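Local coordinates for alpha-pyrone synthesis polyketide synthase-like Pks18 (Mycobacterium tuberculosis, PDB 1TED), which probably extends medium- and long-chain aliphatic acyl-CoA starters with malonyl-CoA to build tri- and tetraketide alpha-pyrones, at residues D119-A124 / K196-C201; L137-T142 / L182-N187; V292-L297 / L302-I307; W310-G315 / R325-S330; E357-Q362 / M386-I391. All blocks are in the same frame, centred on the assembly; numbering follows the deposited sequence.

Contact 1: D119-A124 / K196-C201; sequences DVSKRA and KALVVC
Apolar packing between helix and strand is carried here by a serine: the OG of Ser121 lies 3.4 Å from CG2 of Val200, and more loosely, at 4.2 Å, from CD2 of Leu198. Between these two segments the contact is one small side chain resting on two branched ones, and the nearest CA atoms across them, those of Ser121 and Val200, are 7.0 Å apart. Of the two valine methyls, CG2 makes the closer approach, while CG1 trails behind it.

Hydrogen bonding explains how a hydroxyl can sit among methyl groups. With chi1 at -64°, OG swings beside its own backbone nitrogen and bonds to the carbonyl oxygen of Ala117, one turn earlier in the helix. The buried polar atom is therefore satisfied within its own helix and needs no partner on the strand.

Charge pairing belongs to another side of the same helix. Arg123 grips Asp119 side-on, NE reaching OD1 at 3.0 Å and NH2 reaching OD2 at 2.6 Å. The second nitrogen uses the syn lone pair of OD2, whereas OD1 is met from above the carboxylate plane. This i to i+4 salt bridge takes no part in the packing on the strand.

Ile155 and Leu159 of helix 151-159 pack beside Ser121, and Val120 and Ala124 carry helix 102-125 across to strand 226-236. Ala197 and Val199 face helix 177-191 instead, so strand 196-204 is sandwiched between helices, as in the layered thiolase fold.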
# COMPACT_ATOMS: atom_id res chain seq x y z
N ASP A 119 -3.65 -1.87 20.58
CA ASP A 119 -4.77 -2.24 21.43
C ASP A 119 -5.90 -2.95 20.66
O ASP A 119 -6.34 -4.02 21.07
CB ASP A 119 -5.31 -0.99 22.14
CG ASP A 119 -6.63 -1.24 22.86
OD1 ASP A 119 -6.84 -2.35 23.38
OD2 ASP A 119 -7.44 -0.29 22.92
N VAL A 120 -6.34 -2.37 19.55
CA VAL A 120 -7.43 -2.97 18.77
C VAL A 120 -7.07 -4.33 18.19
O VAL A 120 -7.88 -5.26 18.23
CB VAL A 120 -7.88 -2.02 17.64
CG1 VAL A 120 -8.97 -2.66 16.79
CG2 VAL A 120 -8.40 -0.72 18.25
N SER A 121 -5.85 -4.45 17.67
CA SER A 121 -5.34 -5.70 17.10
C SER A 121 -5.42 -6.80 18.14
O SER A 121 -5.81 -7.93 17.84
CB SER A 121 -3.88 -5.53 16.65
OG SER A 121 -3.76 -4.59 15.60
N LYS A 122 -5.05 -6.46 19.38
CA LYS A 122 -5.11 -7.42 20.49
C LYS A 122 -6.55 -7.84 20.77
O LYS A 122 -6.80 -9.01 21.02
CB LYS A 122 -4.54 -6.81 21.79
CG LYS A 122 -3.03 -6.71 21.88
CD LYS A 122 -2.65 -6.01 23.18
CE LYS A 122 -1.14 -5.82 23.31
NZ LYS A 122 -0.80 -5.05 24.55
N ARG A 123 -7.47 -6.88 20.74
CA ARG A 123 -8.87 -7.19 21.01
C ARG A 123 -9.43 -8.16 19.97
O ARG A 123 -10.27 -9.00 20.30
CB ARG A 123 -9.75 -5.93 21.01
CG ARG A 123 -9.30 -4.81 21.93
CD ARG A 123 -10.31 -3.66 21.92
NE ARG A 123 -9.78 -2.49 22.60
CZ ARG A 123 -10.51 -1.50 23.10
NH1 ARG A 123 -11.83 -1.52 22.99
NH2 ARG A 123 -9.91 -0.50 23.74
N ALA A 124 -8.97 -8.04 18.72
CA ALA A 124 -9.45 -8.90 17.64
C ALA A 124 -8.94 -10.33 17.77
O ALA A 124 -9.61 -11.28 17.36
CB ALA A 124 -9.04 -8.33 16.28
N LYS A 196 -3.44 -17.58 9.23
CA LYS A 196 -4.41 -16.52 9.46
C LYS A 196 -3.77 -15.21 9.06
O LYS A 196 -2.54 -15.10 8.97
CB LYS A 196 -4.81 -16.45 10.94
CG LYS A 196 -5.16 -17.78 11.56
CD LYS A 196 -6.36 -18.42 10.90
CE LYS A 196 -6.50 -19.87 11.34
NZ LYS A 196 -7.62 -20.54 10.66
N ALA A 197 -4.62 -14.22 8.82
CA ALA A 197 -4.14 -12.90 8.44
C ALA A 197 -4.78 -11.88 9.35
O ALA A 197 -5.94 -12.03 9.77
CB ALA A 197 -4.50 -12.62 6.99
N LEU A 198 -4.00 -10.85 9.67
CA LEU A 198 -4.45 -9.76 10.53
C LEU A 198 -4.56 -8.51 9.67
O LEU A 198 -3.58 -8.11 9.01
CB LEU A 198 -3.46 -9.52 11.68
CG LEU A 198 -3.72 -8.31 12.58
CD1 LEU A 198 -4.99 -8.53 13.40
CD2 LEU A 198 -2.56 -8.09 13.53
N VAL A 199 -5.74 -7.90 9.66
CA VAL A 199 -5.99 -6.68 8.89
C VAL A 199 -6.22 -5.53 9.86
O VAL A 199 -7.02 -5.63 10.80
CB VAL A 199 -7.21 -6.83 7.95
CG1 VAL A 199 -7.49 -5.52 7.23
CG2 VAL A 199 -6.92 -7.90 6.93
N VAL A 200 -5.52 -4.43 9.64
CA VAL A 200 -5.64 -3.28 10.53
C VAL A 200 -5.82 -1.98 9.76
O VAL A 200 -4.99 -1.62 8.92
CB VAL A 200 -4.38 -3.19 11.46
CG1 VAL A 200 -4.49 -2.00 12.39
CG2 VAL A 200 -4.24 -4.46 12.28
N CYS A 201 -6.92 -1.30 10.04
CA CYS A 201 -7.21 -0.02 9.41
C CYS A 201 -7.14 1.00 10.54
O CYS A 201 -7.81 0.86 11.56
CB CYS A 201 -8.60 -0.04 8.77
SG CYS A 201 -8.82 -1.34 7.52

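Contact 2: L137-T142 / L182-N187; sequences LLVLAT and LGTATN
Leu137 meets the helix with a single methyl, CD2, which settles against the helix backbone: 3.9 Å from the carbonyl oxygen of Thr184 and 4.1 Å from CA of Ala185. With CG anti to the backbone N (chi1 177°), the leucine reaches out from the strand toward the helix, and the same CD2 also comes to 4.3 Å from CG2 of Thr184. Here the nearest CA atoms across the contact, those of Leu137 and Ala185, are 7.1 Å apart. Two residues on, Val139 points to the same side and sets CG2 at 4.0 Å from CG2 of Thr184, the two short side chains crossing at a slant.

Thr184 can offer its methyl to both strand residues because its hydroxyl is turned back along the helix to bond the carbonyl oxygen of Asn180. The segments 137-142 and 182-187 run nearly antiparallel, at 169°, their axes approaching to 8.8 Å. This is the geometry of a beta-alpha-beta crossover: helix 177-191 links the parallel strands 166-171 and 196-204, and on the way it passes over strand 135-142, which lies between them in the sheet. This crossover is part of the thiolase fold, and its helix also reaches the dimer interface, where Thr184 packs on Val168 of the second subunit.

Farther along, Ala141 turns its methyl to Ala177 near the start of that helix. At the strand end, OG1 of Thr142 bonds the preceding carbonyl oxygen, that of Ala141, at 2.6 Å, approaching well above the carbonyl plane, and adds a weak bond to the carbonyl oxygen of Ile202.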
# COMPACT_ATOMS: atom_id res chain seq x y z
N LEU A 137 0.25 -13.06 7.87
CA LEU A 137 0.13 -11.81 7.12
C LEU A 137 -0.52 -10.70 7.94
O LEU A 137 -1.47 -10.93 8.69
CB LEU A 137 -0.70 -12.03 5.84
CG LEU A 137 -1.02 -10.85 4.92
CD1 LEU A 137 0.26 -10.24 4.37
CD2 LEU A 137 -1.90 -11.32 3.77
N LEU A 138 0.02 -9.51 7.79
CA LEU A 138 -0.47 -8.34 8.49
C LEU A 138 -0.67 -7.26 7.44
O LEU A 138 0.30 -6.81 6.82
CB LEU A 138 0.55 -7.86 9.52
CG LEU A 138 0.42 -6.41 9.99
CD1 LEU A 138 -0.94 -6.18 10.59
CD2 LEU A 138 1.50 -6.12 11.00
N VAL A 139 -1.92 -6.85 7.22
CA VAL A 139 -2.19 -5.79 6.24
C VAL A 139 -2.58 -4.53 6.99
O VAL A 139 -3.51 -4.53 7.81
CB VAL A 139 -3.31 -6.18 5.25
CG1 VAL A 139 -3.49 -5.08 4.21
CG2 VAL A 139 -2.98 -7.49 4.58
N LEU A 140 -1.87 -3.46 6.70
CA LEU A 140 -2.13 -2.19 7.37
C LEU A 140 -2.57 -1.15 6.34
O LEU A 140 -1.86 -0.89 5.37
CB LEU A 140 -0.86 -1.74 8.09
CG LEU A 140 -0.89 -0.56 9.07
CD1 LEU A 140 -1.07 0.74 8.32
CD2 LEU A 140 -1.99 -0.79 10.11
N ALA A 141 -3.74 -0.56 6.56
CA ALA A 141 -4.25 0.46 5.66
C ALA A 141 -4.44 1.80 6.38
O ALA A 141 -4.87 1.84 7.54
CB ALA A 141 -5.56 0.01 5.05
N THR A 142 -4.13 2.88 5.66
CA THR A 142 -4.27 4.24 6.17
C THR A 142 -4.14 5.22 5.02
O THR A 142 -3.57 4.90 3.99
CB THR A 142 -3.15 4.62 7.18
OG1 THR A 142 -2.90 3.53 8.06
CG2 THR A 142 -3.56 5.85 7.99
N LEU A 182 -8.80 -6.32 3.00
CA LEU A 182 -9.48 -7.58 3.23
C LEU A 182 -9.27 -8.56 2.08
O LEU A 182 -9.10 -9.76 2.30
CB LEU A 182 -10.98 -7.35 3.42
CG LEU A 182 -11.83 -8.60 3.63
CD1 LEU A 182 -11.25 -9.43 4.76
CD2 LEU A 182 -13.27 -8.19 3.93
N GLY A 183 -9.30 -8.05 0.85
CA GLY A 183 -9.11 -8.90 -0.31
C GLY A 183 -7.74 -9.55 -0.33
O GLY A 183 -7.57 -10.68 -0.78
N THR A 184 -6.76 -8.81 0.18
CA THR A 184 -5.39 -9.28 0.24
C THR A 184 -5.29 -10.43 1.24
O THR A 184 -4.64 -11.45 0.98
CB THR A 184 -4.46 -8.12 0.66
OG1 THR A 184 -4.59 -7.07 -0.31
CG2 THR A 184 -3.01 -8.57 0.72
N ALA A 185 -5.94 -10.27 2.39
CA ALA A 185 -5.95 -11.29 3.43
C ALA A 185 -6.71 -12.51 2.94
O ALA A 185 -6.38 -13.64 3.28
CB ALA A 185 -6.61 -10.75 4.70
N THR A 186 -7.73 -12.26 2.13
CA THR A 186 -8.57 -13.32 1.57
C THR A 186 -7.79 -14.24 0.65
O THR A 186 -7.90 -15.46 0.75
CB THR A 186 -9.76 -12.70 0.82
OG1 THR A 186 -10.76 -12.30 1.77
CG2 THR A 186 -10.36 -13.69 -0.13
N ASN A 187 -7.00 -13.66 -0.26
CA ASN A 187 -6.21 -14.46 -1.18
C ASN A 187 -5.14 -15.25 -0.42
O ASN A 187 -4.94 -16.43 -0.67
CB ASN A 187 -5.54 -13.57 -2.24
CG ASN A 187 -6.55 -12.77 -3.07
OD1 ASN A 187 -7.65 -13.23 -3.37
ND2 ASN A 187 -6.16 -11.56 -3.45

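Contact 3: V292-L297 / L302-I307; sequences VVTEML and LQISDI
Leu297 drives its forked end into the turn formed by residues 302-307, and each branch has a different target. With CG beside the backbone N (chi1 -71°), the side chain brings CD1 onto the peptide link between Gln303 and Ile304, 3.6 Å from C of Gln303, and directs CD2 to the methyl CD1 of Ile307 at 3.7 Å. Leu297 and Ile307 meet at a slant, whereas Leu297 and Leu302 cross at about a right angle, touching near their roots; CB of Leu297 also presses to 3.3 Å from the carbonyl oxygen of Leu302.

These contacts close the bend by which helix 281-299 gives way to the loop leading to strand 310-312. The backbone joins in: N of Leu302 bonds O of Leu297 at 2.8 Å, with an N-H...O angle of 154°, spanning five residues across the end of the helix. A short 3-10 turn, 304-306, follows at once, and its start is tied down where N of Gln303 bonds OD2 of Asp306 at 3.0 Å.

One turn earlier in the helix, Thr294 stands at about a right angle to Ile304, OG1 lying 3.5 Å from the methyl CD1; that hydroxyl is bonded to the carbonyl oxygen of Ala290. Val293 meets the CG1 of Ile304 with its own CG1. On the outer side, a single water donates to two carbonyl oxygens, that of Thr294 at 2.7 Å and that of Leu302 at 2.6 Å, bridging helix and loop, while inward Leu297, Leu302 and Ile307 all converge on Leu387 of strand 382-390.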
# COMPACT_ATOMS: atom_id res chain seq x y z
N VAL A 292 -23.36 -1.79 -10.28
CA VAL A 292 -22.32 -2.69 -9.78
C VAL A 292 -22.90 -3.71 -8.78
O VAL A 292 -22.64 -4.91 -8.89
CB VAL A 292 -21.21 -1.92 -9.06
CG1 VAL A 292 -20.01 -2.82 -8.89
CG2 VAL A 292 -20.85 -0.69 -9.84
N VAL A 293 -23.69 -3.23 -7.83
CA VAL A 293 -24.29 -4.11 -6.83
C VAL A 293 -25.21 -5.14 -7.48
O VAL A 293 -25.24 -6.30 -7.08
CB VAL A 293 -25.08 -3.31 -5.78
CG1 VAL A 293 -25.95 -4.24 -4.95
CG2 VAL A 293 -24.10 -2.57 -4.87
N THR A 294 -25.97 -4.70 -8.49
CA THR A 294 -26.89 -5.59 -9.19
C THR A 294 -26.16 -6.67 -9.99
O THR A 294 -26.56 -7.83 -10.00
CB THR A 294 -27.79 -4.80 -10.15
OG1 THR A 294 -28.62 -3.91 -9.40
CG2 THR A 294 -28.67 -5.76 -10.97
N GLU A 295 -25.08 -6.28 -10.66
CA GLU A 295 -24.32 -7.23 -11.46
C GLU A 295 -23.66 -8.28 -10.57
O GLU A 295 -23.69 -9.47 -10.89
CB GLU A 295 -23.27 -6.51 -12.30
CG GLU A 295 -22.83 -7.30 -13.51
CD GLU A 295 -23.95 -7.47 -14.53
OE1 GLU A 295 -25.10 -7.78 -14.14
OE2 GLU A 295 -23.69 -7.30 -15.74
N MET A 296 -23.07 -7.84 -9.46
CA MET A 296 -22.39 -8.73 -8.51
C MET A 296 -23.35 -9.70 -7.84
O MET A 296 -23.04 -10.89 -7.70
CB MET A 296 -21.65 -7.89 -7.44
CG MET A 296 -21.03 -8.69 -6.29
SD MET A 296 -22.23 -9.28 -5.09
CE MET A 296 -22.53 -7.81 -4.13
N LEU A 297 -24.50 -9.21 -7.41
CA LEU A 297 -25.49 -10.08 -6.78
C LEU A 297 -25.96 -11.12 -7.79
O LEU A 297 -26.15 -12.29 -7.43
CB LEU A 297 -26.69 -9.27 -6.27
CG LEU A 297 -26.43 -8.38 -5.05
CD1 LEU A 297 -27.65 -7.51 -4.80
CD2 LEU A 297 -26.14 -9.24 -3.82
N LEU A 302 -28.54 -13.60 -6.79
CA LEU A 302 -29.33 -12.72 -5.94
C LEU A 302 -29.69 -11.40 -6.60
O LEU A 302 -29.11 -11.01 -7.61
CB LEU A 302 -28.55 -12.44 -4.65
CG LEU A 302 -28.16 -13.64 -3.79
CD1 LEU A 302 -27.00 -13.27 -2.86
CD2 LEU A 302 -29.37 -14.10 -3.00
N GLN A 303 -30.67 -10.73 -6.01
CA GLN A 303 -31.16 -9.43 -6.46
C GLN A 303 -31.03 -8.56 -5.22
O GLN A 303 -30.80 -9.08 -4.13
CB GLN A 303 -32.64 -9.46 -6.81
CG GLN A 303 -33.13 -10.58 -7.68
CD GLN A 303 -34.65 -10.62 -7.66
OE1 GLN A 303 -35.30 -9.58 -7.72
NE2 GLN A 303 -35.22 -11.82 -7.55
N ILE A 304 -31.23 -7.26 -5.38
CA ILE A 304 -31.14 -6.33 -4.27
C ILE A 304 -32.17 -6.59 -3.16
O ILE A 304 -31.88 -6.40 -1.98
CB ILE A 304 -31.27 -4.87 -4.78
CG1 ILE A 304 -30.10 -4.56 -5.72
CG2 ILE A 304 -31.27 -3.89 -3.62
CD1 ILE A 304 -30.11 -3.14 -6.30
N SER A 305 -33.37 -7.04 -3.53
CA SER A 305 -34.44 -7.32 -2.57
C SER A 305 -34.19 -8.52 -1.65
O SER A 305 -34.87 -8.69 -0.64
CB SER A 305 -35.76 -7.54 -3.31
OG SER A 305 -35.69 -8.66 -4.17
N ASP A 306 -33.22 -9.37 -2.00
CA ASP A 306 -32.90 -10.53 -1.18
C ASP A 306 -32.03 -10.19 0.03
O ASP A 306 -32.01 -10.93 1.01
CB ASP A 306 -32.11 -11.57 -1.98
CG ASP A 306 -32.91 -12.21 -3.08
OD1 ASP A 306 -34.07 -12.61 -2.82
OD2 ASP A 306 -32.37 -12.33 -4.20
N ILE A 307 -31.34 -9.06 -0.04
CA ILE A 307 -30.40 -8.67 1.01
C ILE A 307 -30.88 -8.17 2.38
O ILE A 307 -31.71 -7.27 2.47
CB ILE A 307 -29.40 -7.62 0.44
CG1 ILE A 307 -28.70 -8.18 -0.81
CG2 ILE A 307 -28.39 -7.21 1.50
CD1 ILE A 307 -27.98 -9.53 -0.58
O HOH W 1 -28.80 -9.15 -9.34

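Contact 4: W310-G315 / R325-S330; sequences WAIHPG and RSLGIS
Trp310 lays the face of its indole against Leu327 while its pyrrole side lies near Ile329. From the strand, CB projects toward the helix, and the torsion about CA-CB (chi1 -75°) sets CG beside the backbone N and swings the ring out from the sheet. Beyond CG the two sides of the indole part company. CD1, NE1, CE2 and CZ2 neighbour CD1 of Ile329, a methyl oblique to the ring whose exact spacing is doubtful because the model places it too close. On the benzene side, CE3 receives CD1 of Leu327 at 3.6 Å. That methyl hovers over the face, 3.9 Å from the centroid of the six-membered ring and 22° off its normal, a CH-pi contact. At the far end CZ3 shares the CD1 methyl, and CD2 of Leu327 lies 4.0 Å from CH2.

Ile312, next on the same side of the strand, adds a looser touch, its CD1 lying 4.5 Å from CD1 of Leu327. Between the two aliphatic partners, Gly328 ends the helix with positive phi in a Schellman motif, which turns the chain so that both Leu327 and Ile329 reach the indole.

The contact packs helix 317-327 on edge strand 310-312 of the thiolase-fold sheet. Just past that strand, His313 packs beside Asn346 and Cys175, the probable nucleophile, a grouping consistent with the Cys-His-Asn triad of chalcone synthases.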
# COMPACT_ATOMS: atom_id res chain seq x y z
N TRP A 310 -27.28 -3.74 4.84
CA TRP A 310 -26.57 -2.98 3.84
C TRP A 310 -25.54 -2.18 4.61
O TRP A 310 -25.87 -1.18 5.25
CB TRP A 310 -27.53 -2.08 3.07
CG TRP A 310 -28.38 -2.85 2.09
CD1 TRP A 310 -29.65 -3.32 2.28
CD2 TRP A 310 -28.00 -3.27 0.77
NE1 TRP A 310 -30.08 -4.01 1.18
CE2 TRP A 310 -29.08 -3.99 0.23
CE3 TRP A 310 -26.84 -3.10 -0.01
CZ2 TRP A 310 -29.05 -4.55 -1.05
CZ3 TRP A 310 -26.81 -3.66 -1.29
CH2 TRP A 310 -27.91 -4.38 -1.79
N ALA A 311 -24.30 -2.64 4.58
CA ALA A 311 -23.20 -1.95 5.26
C ALA A 311 -22.65 -0.91 4.30
O ALA A 311 -21.61 -1.10 3.66
CB ALA A 311 -22.11 -2.96 5.67
N ILE A 312 -23.37 0.20 4.20
CA ILE A 312 -22.98 1.30 3.34
C ILE A 312 -21.98 2.18 4.05
O ILE A 312 -22.23 2.64 5.16
CB ILE A 312 -24.21 2.15 2.95
CG1 ILE A 312 -25.23 1.27 2.21
CG2 ILE A 312 -23.77 3.35 2.12
CD1 ILE A 312 -26.54 1.97 1.91
N HIS A 313 -20.83 2.43 3.41
CA HIS A 313 -19.83 3.28 4.03
C HIS A 313 -20.45 4.60 4.49
O HIS A 313 -20.93 5.39 3.67
CB HIS A 313 -18.70 3.60 3.06
CG HIS A 313 -17.76 4.63 3.60
ND1 HIS A 313 -17.00 4.42 4.74
CD2 HIS A 313 -17.56 5.92 3.25
CE1 HIS A 313 -16.39 5.54 5.07
NE2 HIS A 313 -16.71 6.47 4.18
N PRO A 314 -20.44 4.86 5.80
CA PRO A 314 -21.01 6.10 6.35
C PRO A 314 -20.06 7.29 6.23
O PRO A 314 -19.62 7.84 7.22
CB PRO A 314 -21.32 5.73 7.79
CG PRO A 314 -20.22 4.75 8.12
CD PRO A 314 -20.09 3.91 6.88
N GLY A 315 -19.77 7.68 4.99
CA GLY A 315 -18.87 8.79 4.75
C GLY A 315 -19.49 10.15 4.99
O GLY A 315 -18.78 11.15 5.11
N ARG A 325 -30.73 5.53 -2.37
CA ARG A 325 -31.62 5.84 -3.48
C ARG A 325 -31.24 4.98 -4.69
O ARG A 325 -32.10 4.39 -5.35
CB ARG A 325 -31.56 7.33 -3.84
CG ARG A 325 -32.60 7.74 -4.87
CD ARG A 325 -32.71 9.25 -5.00
NE ARG A 325 -31.48 9.85 -5.50
CZ ARG A 325 -31.28 10.21 -6.76
NH1 ARG A 325 -32.24 10.03 -7.67
NH2 ARG A 325 -30.12 10.75 -7.12
N SER A 326 -29.94 4.91 -4.96
CA SER A 326 -29.41 4.13 -6.08
C SER A 326 -29.95 2.71 -6.03
O SER A 326 -30.35 2.15 -7.05
CB SER A 326 -27.87 4.13 -6.02
OG SER A 326 -27.29 3.54 -7.18
N LEU A 327 -29.97 2.13 -4.83
CA LEU A 327 -30.45 0.77 -4.64
C LEU A 327 -31.98 0.66 -4.60
O LEU A 327 -32.52 -0.44 -4.75
CB LEU A 327 -29.89 0.19 -3.34
CG LEU A 327 -28.37 0.06 -3.23
CD1 LEU A 327 -27.98 -0.16 -1.76
CD2 LEU A 327 -27.89 -1.08 -4.11
N GLY A 328 -32.67 1.78 -4.40
CA GLY A 328 -34.12 1.74 -4.33
C GLY A 328 -34.60 0.97 -3.10
O GLY A 328 -35.62 0.28 -3.13
N ILE A 329 -33.86 1.10 -2.00
CA ILE A 329 -34.19 0.41 -0.77
C ILE A 329 -34.71 1.33 0.34
O ILE A 329 -34.55 2.54 0.29
CB ILE A 329 -32.95 -0.39 -0.28
CG1 ILE A 329 -32.76 -1.60 -1.19
CG2 ILE A 329 -33.10 -0.80 1.16
CD1 ILE A 329 -31.86 -2.64 -0.63
N SER A 330 -35.36 0.73 1.33
CA SER A 330 -35.90 1.47 2.45
C SER A 330 -34.77 2.13 3.24
O SER A 330 -33.73 1.51 3.47
CB SER A 330 -36.71 0.54 3.36
OG SER A 330 -37.04 1.19 4.57

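Contact 5: E357-Q362 / M386-I391; sequences ETMVQQ and MLFDII
An extended chi2 of 176° in Ile390 stretches CD1 straight out from the strand to Met359, while chi1 of -61° in the methionine folds CG beside its backbone N and starts the chain on its way to Phe388. The isoleucine methyl is inserted against the helix surface. CD1 of Ile390 lies 3.9 Å from CB of Met359 and 4.0 Å from the carbonyl oxygen of the same residue, and it also reaches CG2 of Val360 at 4.2 Å. One tip thus serves two successive helix residues, near the closest pair of CA atoms, those of Val360 and Ile390, 6.9 Å apart.

Beyond CG the methionine runs extended, which carries its sulfur along to Phe388. SD stands 4.3 Å from CZ at the edge of the ring, near the ring plane, so the phenyl is approached from its rim. All of this is apolar packing; the carbonyl of Met359, though brushed by the isoleucine methyl, takes a hydrogen bond from NH1 of Arg392.

The segment 357-361 of helix 349-361 runs at 32° to the segment 386-390 of strand 382-390 over this face of the sheet. Val247 of the neighbouring strand 247-256 touches both Val360 and Phe388, and Gln336 of helix 335-344 packs on Met359. From the other face of the strand Asp389 makes a salt bridge to Arg250 and a hydrogen bond to Thr371, linking the strands on either side of it.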
# COMPACT_ATOMS: atom_id res chain seq x y z
N GLU A 357 -19.56 -4.56 12.74
CA GLU A 357 -19.64 -4.98 14.14
C GLU A 357 -21.04 -4.81 14.75
O GLU A 357 -21.47 -5.63 15.55
CB GLU A 357 -18.61 -4.23 15.01
CG GLU A 357 -18.68 -4.60 16.51
CD GLU A 357 -17.55 -3.98 17.33
OE1 GLU A 357 -17.49 -2.74 17.44
OE2 GLU A 357 -16.73 -4.73 17.88
N THR A 358 -21.73 -3.73 14.39
CA THR A 358 -23.08 -3.49 14.92
C THR A 358 -24.03 -4.56 14.41
O THR A 358 -24.88 -5.05 15.16
CB THR A 358 -23.61 -2.10 14.47
OG1 THR A 358 -22.84 -1.07 15.09
CG2 THR A 358 -25.08 -1.94 14.85
N MET A 359 -23.89 -4.92 13.14
CA MET A 359 -24.74 -5.93 12.52
C MET A 359 -24.47 -7.29 13.14
O MET A 359 -25.36 -8.14 13.22
CB MET A 359 -24.49 -5.98 11.00
CG MET A 359 -24.82 -4.66 10.29
SD MET A 359 -24.38 -4.69 8.53
CE MET A 359 -25.42 -3.35 7.87
N VAL A 360 -23.23 -7.50 13.57
CA VAL A 360 -22.84 -8.75 14.20
C VAL A 360 -23.48 -8.83 15.59
O VAL A 360 -24.12 -9.83 15.93
CB VAL A 360 -21.31 -8.84 14.32
CG1 VAL A 360 -20.91 -10.07 15.14
CG2 VAL A 360 -20.69 -8.90 12.93
N GLN A 361 -23.32 -7.77 16.37
CA GLN A 361 -23.86 -7.70 17.72
C GLN A 361 -25.38 -7.76 17.82
O GLN A 361 -25.91 -8.16 18.86
CB GLN A 361 -23.35 -6.45 18.42
CG GLN A 361 -21.85 -6.41 18.60
CD GLN A 361 -21.38 -5.15 19.31
OE1 GLN A 361 -21.66 -4.03 18.87
NE2 GLN A 361 -20.65 -5.33 20.41
N GLN A 362 -26.09 -7.35 16.78
CA GLN A 362 -27.55 -7.42 16.82
C GLN A 362 -28.20 -7.83 15.50
O GLN A 362 -28.09 -7.13 14.49
CB GLN A 362 -28.17 -6.10 17.30
CG GLN A 362 -27.89 -4.90 16.42
CD GLN A 362 -28.73 -3.70 16.80
OE1 GLN A 362 -28.82 -3.33 17.98
NE2 GLN A 362 -29.35 -3.07 15.81
N MET A 386 -18.21 -6.06 -0.88
CA MET A 386 -18.26 -7.51 -0.74
C MET A 386 -19.65 -8.02 -0.40
O MET A 386 -20.47 -7.27 0.14
CB MET A 386 -17.30 -7.95 0.39
CG MET A 386 -17.84 -7.70 1.81
SD MET A 386 -16.89 -8.49 3.15
CE MET A 386 -17.25 -7.46 4.52
N LEU A 387 -19.92 -9.27 -0.75
CA LEU A 387 -21.17 -9.93 -0.42
C LEU A 387 -20.76 -10.77 0.79
O LEU A 387 -19.69 -11.37 0.78
CB LEU A 387 -21.65 -10.86 -1.54
CG LEU A 387 -22.84 -11.78 -1.18
CD1 LEU A 387 -24.09 -10.94 -0.92
CD2 LEU A 387 -23.12 -12.77 -2.30
N PHE A 388 -21.58 -10.82 1.84
CA PHE A 388 -21.20 -11.59 3.01
C PHE A 388 -22.37 -12.22 3.76
O PHE A 388 -23.53 -11.86 3.57
CB PHE A 388 -20.39 -10.70 3.97
CG PHE A 388 -21.18 -9.57 4.58
CD1 PHE A 388 -21.96 -9.78 5.71
CD2 PHE A 388 -21.16 -8.30 4.01
CE1 PHE A 388 -22.71 -8.74 6.28
CE2 PHE A 388 -21.91 -7.25 4.56
CZ PHE A 388 -22.68 -7.47 5.69
N ASP A 389 -22.03 -13.19 4.61
CA ASP A 389 -23.00 -13.90 5.44
C ASP A 389 -22.61 -13.83 6.93
O ASP A 389 -21.45 -14.06 7.28
CB ASP A 389 -23.06 -15.38 5.04
CG ASP A 389 -24.08 -15.66 3.96
OD1 ASP A 389 -24.70 -14.71 3.44
OD2 ASP A 389 -24.27 -16.85 3.62
N ILE A 390 -23.56 -13.48 7.78
CA ILE A 390 -23.31 -13.44 9.22
C ILE A 390 -24.10 -14.61 9.81
O ILE A 390 -25.33 -14.69 9.68
CB ILE A 390 -23.81 -12.14 9.89
CG1 ILE A 390 -23.04 -10.92 9.36
CG2 ILE A 390 -23.59 -12.22 11.41
CD1 ILE A 390 -23.55 -9.60 9.92
N ILE A 391 -23.40 -15.54 10.46
CA ILE A 391 -24.07 -16.68 11.04
C ILE A 391 -24.73 -16.31 12.37
O ILE A 391 -24.08 -15.81 13.30
CB ILE A 391 -23.09 -17.85 11.23
CG1 ILE A 391 -22.47 -18.20 9.88
CG2 ILE A 391 -23.81 -19.04 11.84
CD1 ILE A 391 -21.75 -19.51 9.84

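Contacts 1, 2, 4 and 5 reach one mixed sheet; contact 3 packs beside it, on Leu387. Contacts 1 and 2, centres 11 Å apart, share neighbouring parallel strands in the N-terminal half of the chain, with N of Leu198 2.7 Å from O of Leu137 in a probable hydrogen bond. Contacts 3, 4 and 5 pack together in the C-terminal half: CG2 of Ile304 lies 3.5 Å from CZ2 of Trp310, and O of Trp310 lies 3.4 Å from CE of Met359. The groups meet where CD2 of Leu182 touches SD of Met386 at 3.7 Å. In contact 4 the side chain of Ile312 is about 10 Å from that of Cys175, the probable nucleophile, while His313 packs on Cys175.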